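Local coordinates for endo-1,4-beta-xylanase (Uncultured bacterium, PDB 7AX7), which uses a cobalt(II) ion in its family 4 carbohydrate esterase domain to cleave acetyl groups from acetylated xylan, at residues E170-N174 / Q175-F179; I77-E80 / M81-T84; M49-Q52 / V53-C57. All coordinates share one frame; numbering follows the deposited sequence.

Contact 1: residues E170-N174 / Q175-F179; sequences EGLKN and QGYTF
Gln-175 takes the chain round from the last turn of helix 159-174, which closes in a Schellman motif before strand 177-179, a parallel neighbour of strand 4-11 in the NodB-type domain. Its backbone N makes two weak bonds, to Gly-171 O (3.1 Å) and Leu-172 O (3.0 Å). A bend at chi2 (-60°) brings NE2 to a weak bond with Asn-174 OD1, the two amide planes 45° apart. Gly-176 has positive phi, where a CB would collide with Gln-175 O; its N bonds to Lys-173 O at 2.9 Å, from above the carbonyl plane. Tyr-177 N completes the motif with a nearly straight bond to Leu-172 O (3.0 Å, 166°). The tyrosine ring turns its edge to that oxygen, and its CD2 lies 3.7 Å from Leu-172 CD2. Phe-179 crosses Leu-172 at about a right angle, its CZ 3.6 Å from Leu-172 CB and its CE1 beside Leu-172 CD1. Shortening Leu-172 to an alanine would probably open a gap between the two rings, since one methyl packs on each. Lys-173 sends NZ to Tyr-28 O, and on the way its CG meets the edge of the Phe-179 ring in plane, 3.9 Å from CE2.

Contact 2: residues I77-E80 / M81-T84; sequences IRNE and MEWT
Two successive turns of helix 74-92 meet here through i to i+4 pairs, chiefly Asn-79 with Trp-83 and Glu-80 with Thr-84. The Asn-79 and Trp-83 side chains run side by side and point the same way. Asn-79 CB sits over the six-membered ring of Trp-83 in a CH-pi contact, 3.4 Å from the centroid and 16° off the normal, while the amide leans over the indole with its plane 28° from the ring, Asn-79 CG being 3.6 Å from Trp-83 CZ2. Asn-79 O takes the bond from Trp-83 N (2.9 Å) and also lies above the same indole, toward its rim. Thr-84 gives the Glu-80 carbonyl oxygen a second donor besides the helical N-H: with OG1 beside its own N (chi1 -62°), the hydroxyl reaches Glu-80 O at 2.9 Å, and Thr-84 N reaches that oxygen at 3.0 Å from the opposite face of the carbonyl. The opposite charges of Arg-78 NH1 and Glu-82 OE2 are 5.3 Å apart, without a salt bridge; Arg-78 goes instead to Asn-113 (weak bond from NE) and Asp-115 (long, weak ion pair). The Glu-80 carboxylate receives Tyr-64 N and Thr-65 OG1, in the segment between the cobalt ligands His-62 and His-66. Glu-80 is thus gripped at both ends, its carbonyl by Thr-84 and its buried carboxylate by that segment, tying this helix to the metal-binding region.

Contact 3: residues M49-Q52 / V53-C57; sequences MQRQ and VRMGC
Arg-54 folds back over Arg-51 at the end of helix 46-54, the helix of the beta-alpha-beta crossover between strands 33-36 and 58-61, where a Schellman motif turns the chain. A bend at chi3 (-54°) lays the Arg-54 guanidinium with one face over Arg-51 CA, and its NH2 is 3.6 Å from Arg-51 CB. Met-55 meets the Arg-51 chain further out, its SD 3.7 Å from NE. The two guanidinium planes are only 10° apart but do not stack, Arg-51 NE and Arg-54 NH2 lying 5.2 Å from each other. Arg-51 runs outward extended, and its NH2 forms salt bridges with Asp-23 and Glu-26 of helix 16-28, which probably offset the nearness of the second positive charge. Leu-22 of that helix touches Arg-51, Gln-52 and Met-55. Met-49 and Val-53 pack on Val-92 of helix 74-92 and on Leu-59 of strand 58-61. The backbone closes the helix end: Met-55 N bonds to Arg-51 O (3.0 Å), Gly-56 N, at positive phi, to Val-53 O (2.9 Å), and Cys-57 N to Gln-52 O (3.0 Å), an oxygen that also has Cys-57 CB 3.6 Å away.

Contacts 1 and 3 are both helix ends closed by Schellman motifs that deliver the chain to strands 177-179 and 58-61 of the same parallel sheet, whereas contact 2 lies within a helix. Contacts 1 and 2 sit on opposite sides of the chain's centre, their centres 36 Å apart; contact 3 is about 22 Å from contact 1 and 23 Å from contact 2, centre to centre. None touch, though the nearest atoms of contacts 2 and 3 come within about 7 Å. Strand 58-61, which follows contact 3 and is touched by Met-81 and Thr-84 of contact 2, runs into the cobalt ligand His-62. The side chains of Glu-80 and Gln-52 are about 11 and 14 Å from the metal.

Contact 1: residues E170-N174 / Q175-F179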
# COMPACT_ATOMS: atom_id res chain seq x y z
N GLU A 170 -10.36 -7.77 -12.82
CA GLU A 170 -10.76 -8.48 -14.03
C GLU A 170 -10.08 -7.90 -15.26
O GLU A 170 -9.65 -8.65 -16.15
CB GLU A 170 -12.28 -8.42 -14.18
CG GLU A 170 -12.83 -9.24 -15.34
CD GLU A 170 -14.21 -8.80 -15.76
OE1 GLU A 170 -15.16 -9.04 -14.99
OE2 GLU A 170 -14.33 -8.20 -16.84
N GLY A 171 -9.98 -6.57 -15.33
CA GLY A 171 -9.42 -5.93 -16.51
C GLY A 171 -7.92 -6.13 -16.63
O GLY A 171 -7.39 -6.31 -17.73
N LEU A 172 -7.21 -6.10 -15.50
CA LEU A 172 -5.76 -6.27 -15.57
C LEU A 172 -5.40 -7.71 -15.91
O LEU A 172 -4.46 -7.95 -16.68
CB LEU A 172 -5.13 -5.81 -14.25
CG LEU A 172 -5.17 -4.28 -14.04
CD1 LEU A 172 -4.67 -3.88 -12.67
CD2 LEU A 172 -4.37 -3.57 -15.12
N LYS A 173 -6.12 -8.68 -15.35
CA LYS A 173 -5.93 -10.07 -15.76
C LYS A 173 -6.19 -10.23 -17.26
O LYS A 173 -5.44 -10.91 -17.96
CB LYS A 173 -6.84 -11.00 -14.96
CG LYS A 173 -6.48 -11.12 -13.49
CD LYS A 173 -7.19 -12.29 -12.83
CE LYS A 173 -6.82 -12.39 -11.35
NZ LYS A 173 -6.95 -13.79 -10.85
N ASN A 174 -7.26 -9.60 -17.75
CA ASN A 174 -7.58 -9.65 -19.18
C ASN A 174 -6.43 -9.10 -20.02
O ASN A 174 -6.29 -9.47 -21.19
CB ASN A 174 -8.87 -8.87 -19.43
CG ASN A 174 -9.31 -8.92 -20.88
OD1 ASN A 174 -9.13 -7.95 -21.61
ND2 ASN A 174 -9.89 -10.04 -21.29
N GLN A 175 -5.62 -8.21 -19.45
CA GLN A 175 -4.48 -7.64 -20.14
C GLN A 175 -3.20 -8.41 -19.89
O GLN A 175 -2.14 -7.99 -20.36
CB GLN A 175 -4.29 -6.17 -19.74
CG GLN A 175 -5.38 -5.26 -20.27
CD GLN A 175 -5.45 -5.29 -21.79
OE1 GLN A 175 -4.52 -4.87 -22.47
NE2 GLN A 175 -6.56 -5.81 -22.33
N GLY A 176 -3.26 -9.52 -19.16
CA GLY A 176 -2.11 -10.37 -18.95
C GLY A 176 -1.27 -10.05 -17.73
O GLY A 176 -0.15 -10.57 -17.62
N TYR A 177 -1.75 -9.23 -16.81
CA TYR A 177 -0.97 -8.88 -15.64
C TYR A 177 -1.13 -9.93 -14.54
O TYR A 177 -2.15 -10.62 -14.45
CB TYR A 177 -1.36 -7.51 -15.10
CG TYR A 177 -0.95 -6.36 -15.98
CD1 TYR A 177 0.34 -5.86 -15.96
CD2 TYR A 177 -1.87 -5.75 -16.83
CE1 TYR A 177 0.72 -4.80 -16.76
CE2 TYR A 177 -1.50 -4.67 -17.64
CZ TYR A 177 -0.21 -4.20 -17.60
OH TYR A 177 0.16 -3.13 -18.40
N THR A 178 -0.10 -10.04 -13.71
CA THR A 178 -0.07 -10.92 -12.56
C THR A 178 0.08 -10.05 -11.32
O THR A 178 0.94 -9.16 -11.30
CB THR A 178 1.08 -11.92 -12.66
OG1 THR A 178 0.83 -12.83 -13.74
CG2 THR A 178 1.24 -12.69 -11.35
N PHE A 179 -0.75 -10.28 -10.31
CA PHE A 179 -0.74 -9.43 -9.12
C PHE A 179 0.27 -9.96 -8.11
O PHE A 179 0.34 -11.16 -7.85
CB PHE A 179 -2.13 -9.36 -8.50
CG PHE A 179 -3.12 -8.61 -9.34
CD1 PHE A 179 -3.21 -7.24 -9.26
CD2 PHE A 179 -3.95 -9.28 -10.22
CE1 PHE A 179 -4.11 -6.54 -10.05
CE2 PHE A 179 -4.85 -8.60 -11.01
CZ PHE A 179 -4.94 -7.23 -10.92

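Contact 2: residues I77-E80 / M81-T84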
# COMPACT_ATOMS: atom_id res chain seq x y z
N ILE A 77 9.92 11.55 13.78
CA ILE A 77 9.85 10.65 12.62
C ILE A 77 10.27 9.24 13.02
O ILE A 77 9.55 8.27 12.76
CB ILE A 77 10.71 11.20 11.46
CG1 ILE A 77 10.06 12.45 10.85
CG2 ILE A 77 10.90 10.15 10.37
CD1 ILE A 77 10.97 13.17 9.89
N ARG A 78 11.42 9.11 13.69
CA ARG A 78 11.89 7.77 14.05
C ARG A 78 10.92 7.06 14.99
O ARG A 78 10.67 5.86 14.84
CB ARG A 78 13.28 7.84 14.68
CG ARG A 78 14.39 8.30 13.72
CD ARG A 78 15.76 8.23 14.40
NE ARG A 78 16.84 8.50 13.46
CZ ARG A 78 17.31 7.61 12.58
NH1 ARG A 78 16.78 6.38 12.53
NH2 ARG A 78 18.30 7.93 11.76
N ASN A 79 10.36 7.78 15.97
CA ASN A 79 9.37 7.17 16.85
C ASN A 79 8.16 6.69 16.07
O ASN A 79 7.68 5.57 16.29
CB ASN A 79 8.94 8.16 17.95
CG ASN A 79 10.04 8.42 18.95
OD1 ASN A 79 11.04 7.71 18.99
ND2 ASN A 79 9.87 9.46 19.77
N GLU A 80 7.64 7.51 15.16
CA GLU A 80 6.50 7.10 14.35
C GLU A 80 6.79 5.78 13.63
O GLU A 80 5.98 4.85 13.65
CB GLU A 80 6.14 8.19 13.34
CG GLU A 80 5.52 9.44 13.97
CD GLU A 80 4.05 9.61 13.64
OE1 GLU A 80 3.55 8.97 12.70
OE2 GLU A 80 3.39 10.42 14.32
N MET A 81 7.97 5.67 13.00
CA MET A 81 8.30 4.45 12.26
C MET A 81 8.44 3.25 13.20
O MET A 81 7.84 2.19 12.96
CB MET A 81 9.58 4.67 11.46
CG MET A 81 9.50 5.83 10.48
SD MET A 81 8.16 5.64 9.29
CE MET A 81 8.74 4.13 8.49
N GLU A 82 9.22 3.39 14.27
CA GLU A 82 9.41 2.28 15.19
C GLU A 82 8.09 1.81 15.80
O GLU A 82 7.83 0.61 15.89
CB GLU A 82 10.40 2.68 16.29
CG GLU A 82 11.79 2.96 15.74
CD GLU A 82 12.69 3.68 16.72
OE1 GLU A 82 12.38 3.69 17.93
OE2 GLU A 82 13.71 4.25 16.26
N TRP A 83 7.25 2.75 16.24
CA TRP A 83 5.99 2.36 16.84
C TRP A 83 5.07 1.67 15.83
O TRP A 83 4.31 0.77 16.21
CB TRP A 83 5.28 3.57 17.44
CG TRP A 83 6.06 4.20 18.54
CD1 TRP A 83 6.96 3.60 19.36
CD2 TRP A 83 6.03 5.58 18.92
NE1 TRP A 83 7.48 4.51 20.25
CE2 TRP A 83 6.93 5.74 20.00
CE3 TRP A 83 5.32 6.70 18.46
CZ2 TRP A 83 7.15 6.97 20.62
CZ3 TRP A 83 5.54 7.93 19.08
CH2 TRP A 83 6.45 8.05 20.15
N THR A 84 5.13 2.07 14.56
CA THR A 84 4.27 1.42 13.57
C THR A 84 4.75 0.01 13.28
O THR A 84 3.94 -0.93 13.24
CB THR A 84 4.23 2.25 12.28
OG1 THR A 84 3.66 3.54 12.57
CG2 THR A 84 3.37 1.55 11.22

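Contact 3: residues M49-Q52 / V53-C57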
# COMPACT_ATOMS: atom_id res chain seq x y z
N MET A 49 -6.41 -7.52 10.34
CA MET A 49 -4.99 -7.74 10.10
C MET A 49 -4.65 -9.23 10.11
O MET A 49 -3.81 -9.69 9.32
CB MET A 49 -4.16 -6.98 11.14
CG MET A 49 -4.43 -5.47 11.14
SD MET A 49 -3.49 -4.55 12.37
CE MET A 49 -1.81 -5.08 11.98
N GLN A 50 -5.27 -10.01 11.00
CA GLN A 50 -5.04 -11.45 10.98
C GLN A 50 -5.45 -12.05 9.63
O GLN A 50 -4.72 -12.88 9.07
CB GLN A 50 -5.80 -12.14 12.11
CG GLN A 50 -5.29 -11.83 13.52
CD GLN A 50 -6.14 -12.50 14.58
OE1 GLN A 50 -7.36 -12.34 14.60
NE2 GLN A 50 -5.50 -13.26 15.47
N ARG A 51 -6.60 -11.63 9.11
CA ARG A 51 -7.06 -12.12 7.81
C ARG A 51 -6.13 -11.65 6.68
O ARG A 51 -5.86 -12.41 5.75
CB ARG A 51 -8.50 -11.67 7.56
CG ARG A 51 -9.11 -12.19 6.27
CD ARG A 51 -10.51 -11.62 6.01
NE ARG A 51 -11.02 -12.03 4.70
CZ ARG A 51 -12.06 -11.47 4.08
NH1 ARG A 51 -12.71 -10.45 4.64
NH2 ARG A 51 -12.44 -11.92 2.89
N GLN A 52 -5.64 -10.42 6.76
CA GLN A 52 -4.65 -9.97 5.77
C GLN A 52 -3.46 -10.92 5.73
O GLN A 52 -3.01 -11.33 4.65
CB GLN A 52 -4.21 -8.53 6.07
CG GLN A 52 -5.27 -7.47 5.76
CD GLN A 52 -4.92 -6.09 6.32
OE1 GLN A 52 -4.49 -5.96 7.46
NE2 GLN A 52 -5.12 -5.05 5.51
N VAL A 53 -2.93 -11.29 6.90
CA VAL A 53 -1.79 -12.19 6.92
C VAL A 53 -2.19 -13.58 6.41
O VAL A 53 -1.45 -14.20 5.63
CB VAL A 53 -1.17 -12.25 8.34
CG1 VAL A 53 -0.14 -13.36 8.43
CG2 VAL A 53 -0.54 -10.89 8.70
N ARG A 54 -3.37 -14.07 6.79
CA ARG A 54 -3.81 -15.38 6.30
C ARG A 54 -3.84 -15.42 4.78
O ARG A 54 -3.47 -16.43 4.17
CB ARG A 54 -5.19 -15.75 6.85
CG ARG A 54 -5.16 -16.19 8.32
CD ARG A 54 -6.41 -17.02 8.70
NE ARG A 54 -7.68 -16.36 8.40
CZ ARG A 54 -8.24 -15.41 9.15
NH1 ARG A 54 -7.65 -14.98 10.25
NH2 ARG A 54 -9.41 -14.89 8.79
N MET A 55 -4.30 -14.35 4.15
CA MET A 55 -4.41 -14.28 2.70
C MET A 55 -3.09 -13.94 2.02
O MET A 55 -3.07 -13.75 0.80
CB MET A 55 -5.46 -13.24 2.31
CG MET A 55 -6.88 -13.66 2.63
SD MET A 55 -8.06 -12.32 2.46
CE MET A 55 -7.68 -11.65 0.82
N GLY A 56 -1.99 -13.85 2.76
CA GLY A 56 -0.73 -13.51 2.14
C GLY A 56 -0.64 -12.10 1.61
O GLY A 56 0.17 -11.83 0.72
N CYS A 57 -1.48 -11.19 2.10
CA CYS A 57 -1.33 -9.78 1.76
C CYS A 57 -0.23 -9.20 2.62
O CYS A 57 -0.11 -9.53 3.80
CB CYS A 57 -2.64 -9.02 1.97
SG CYS A 57 -3.98 -9.52 0.85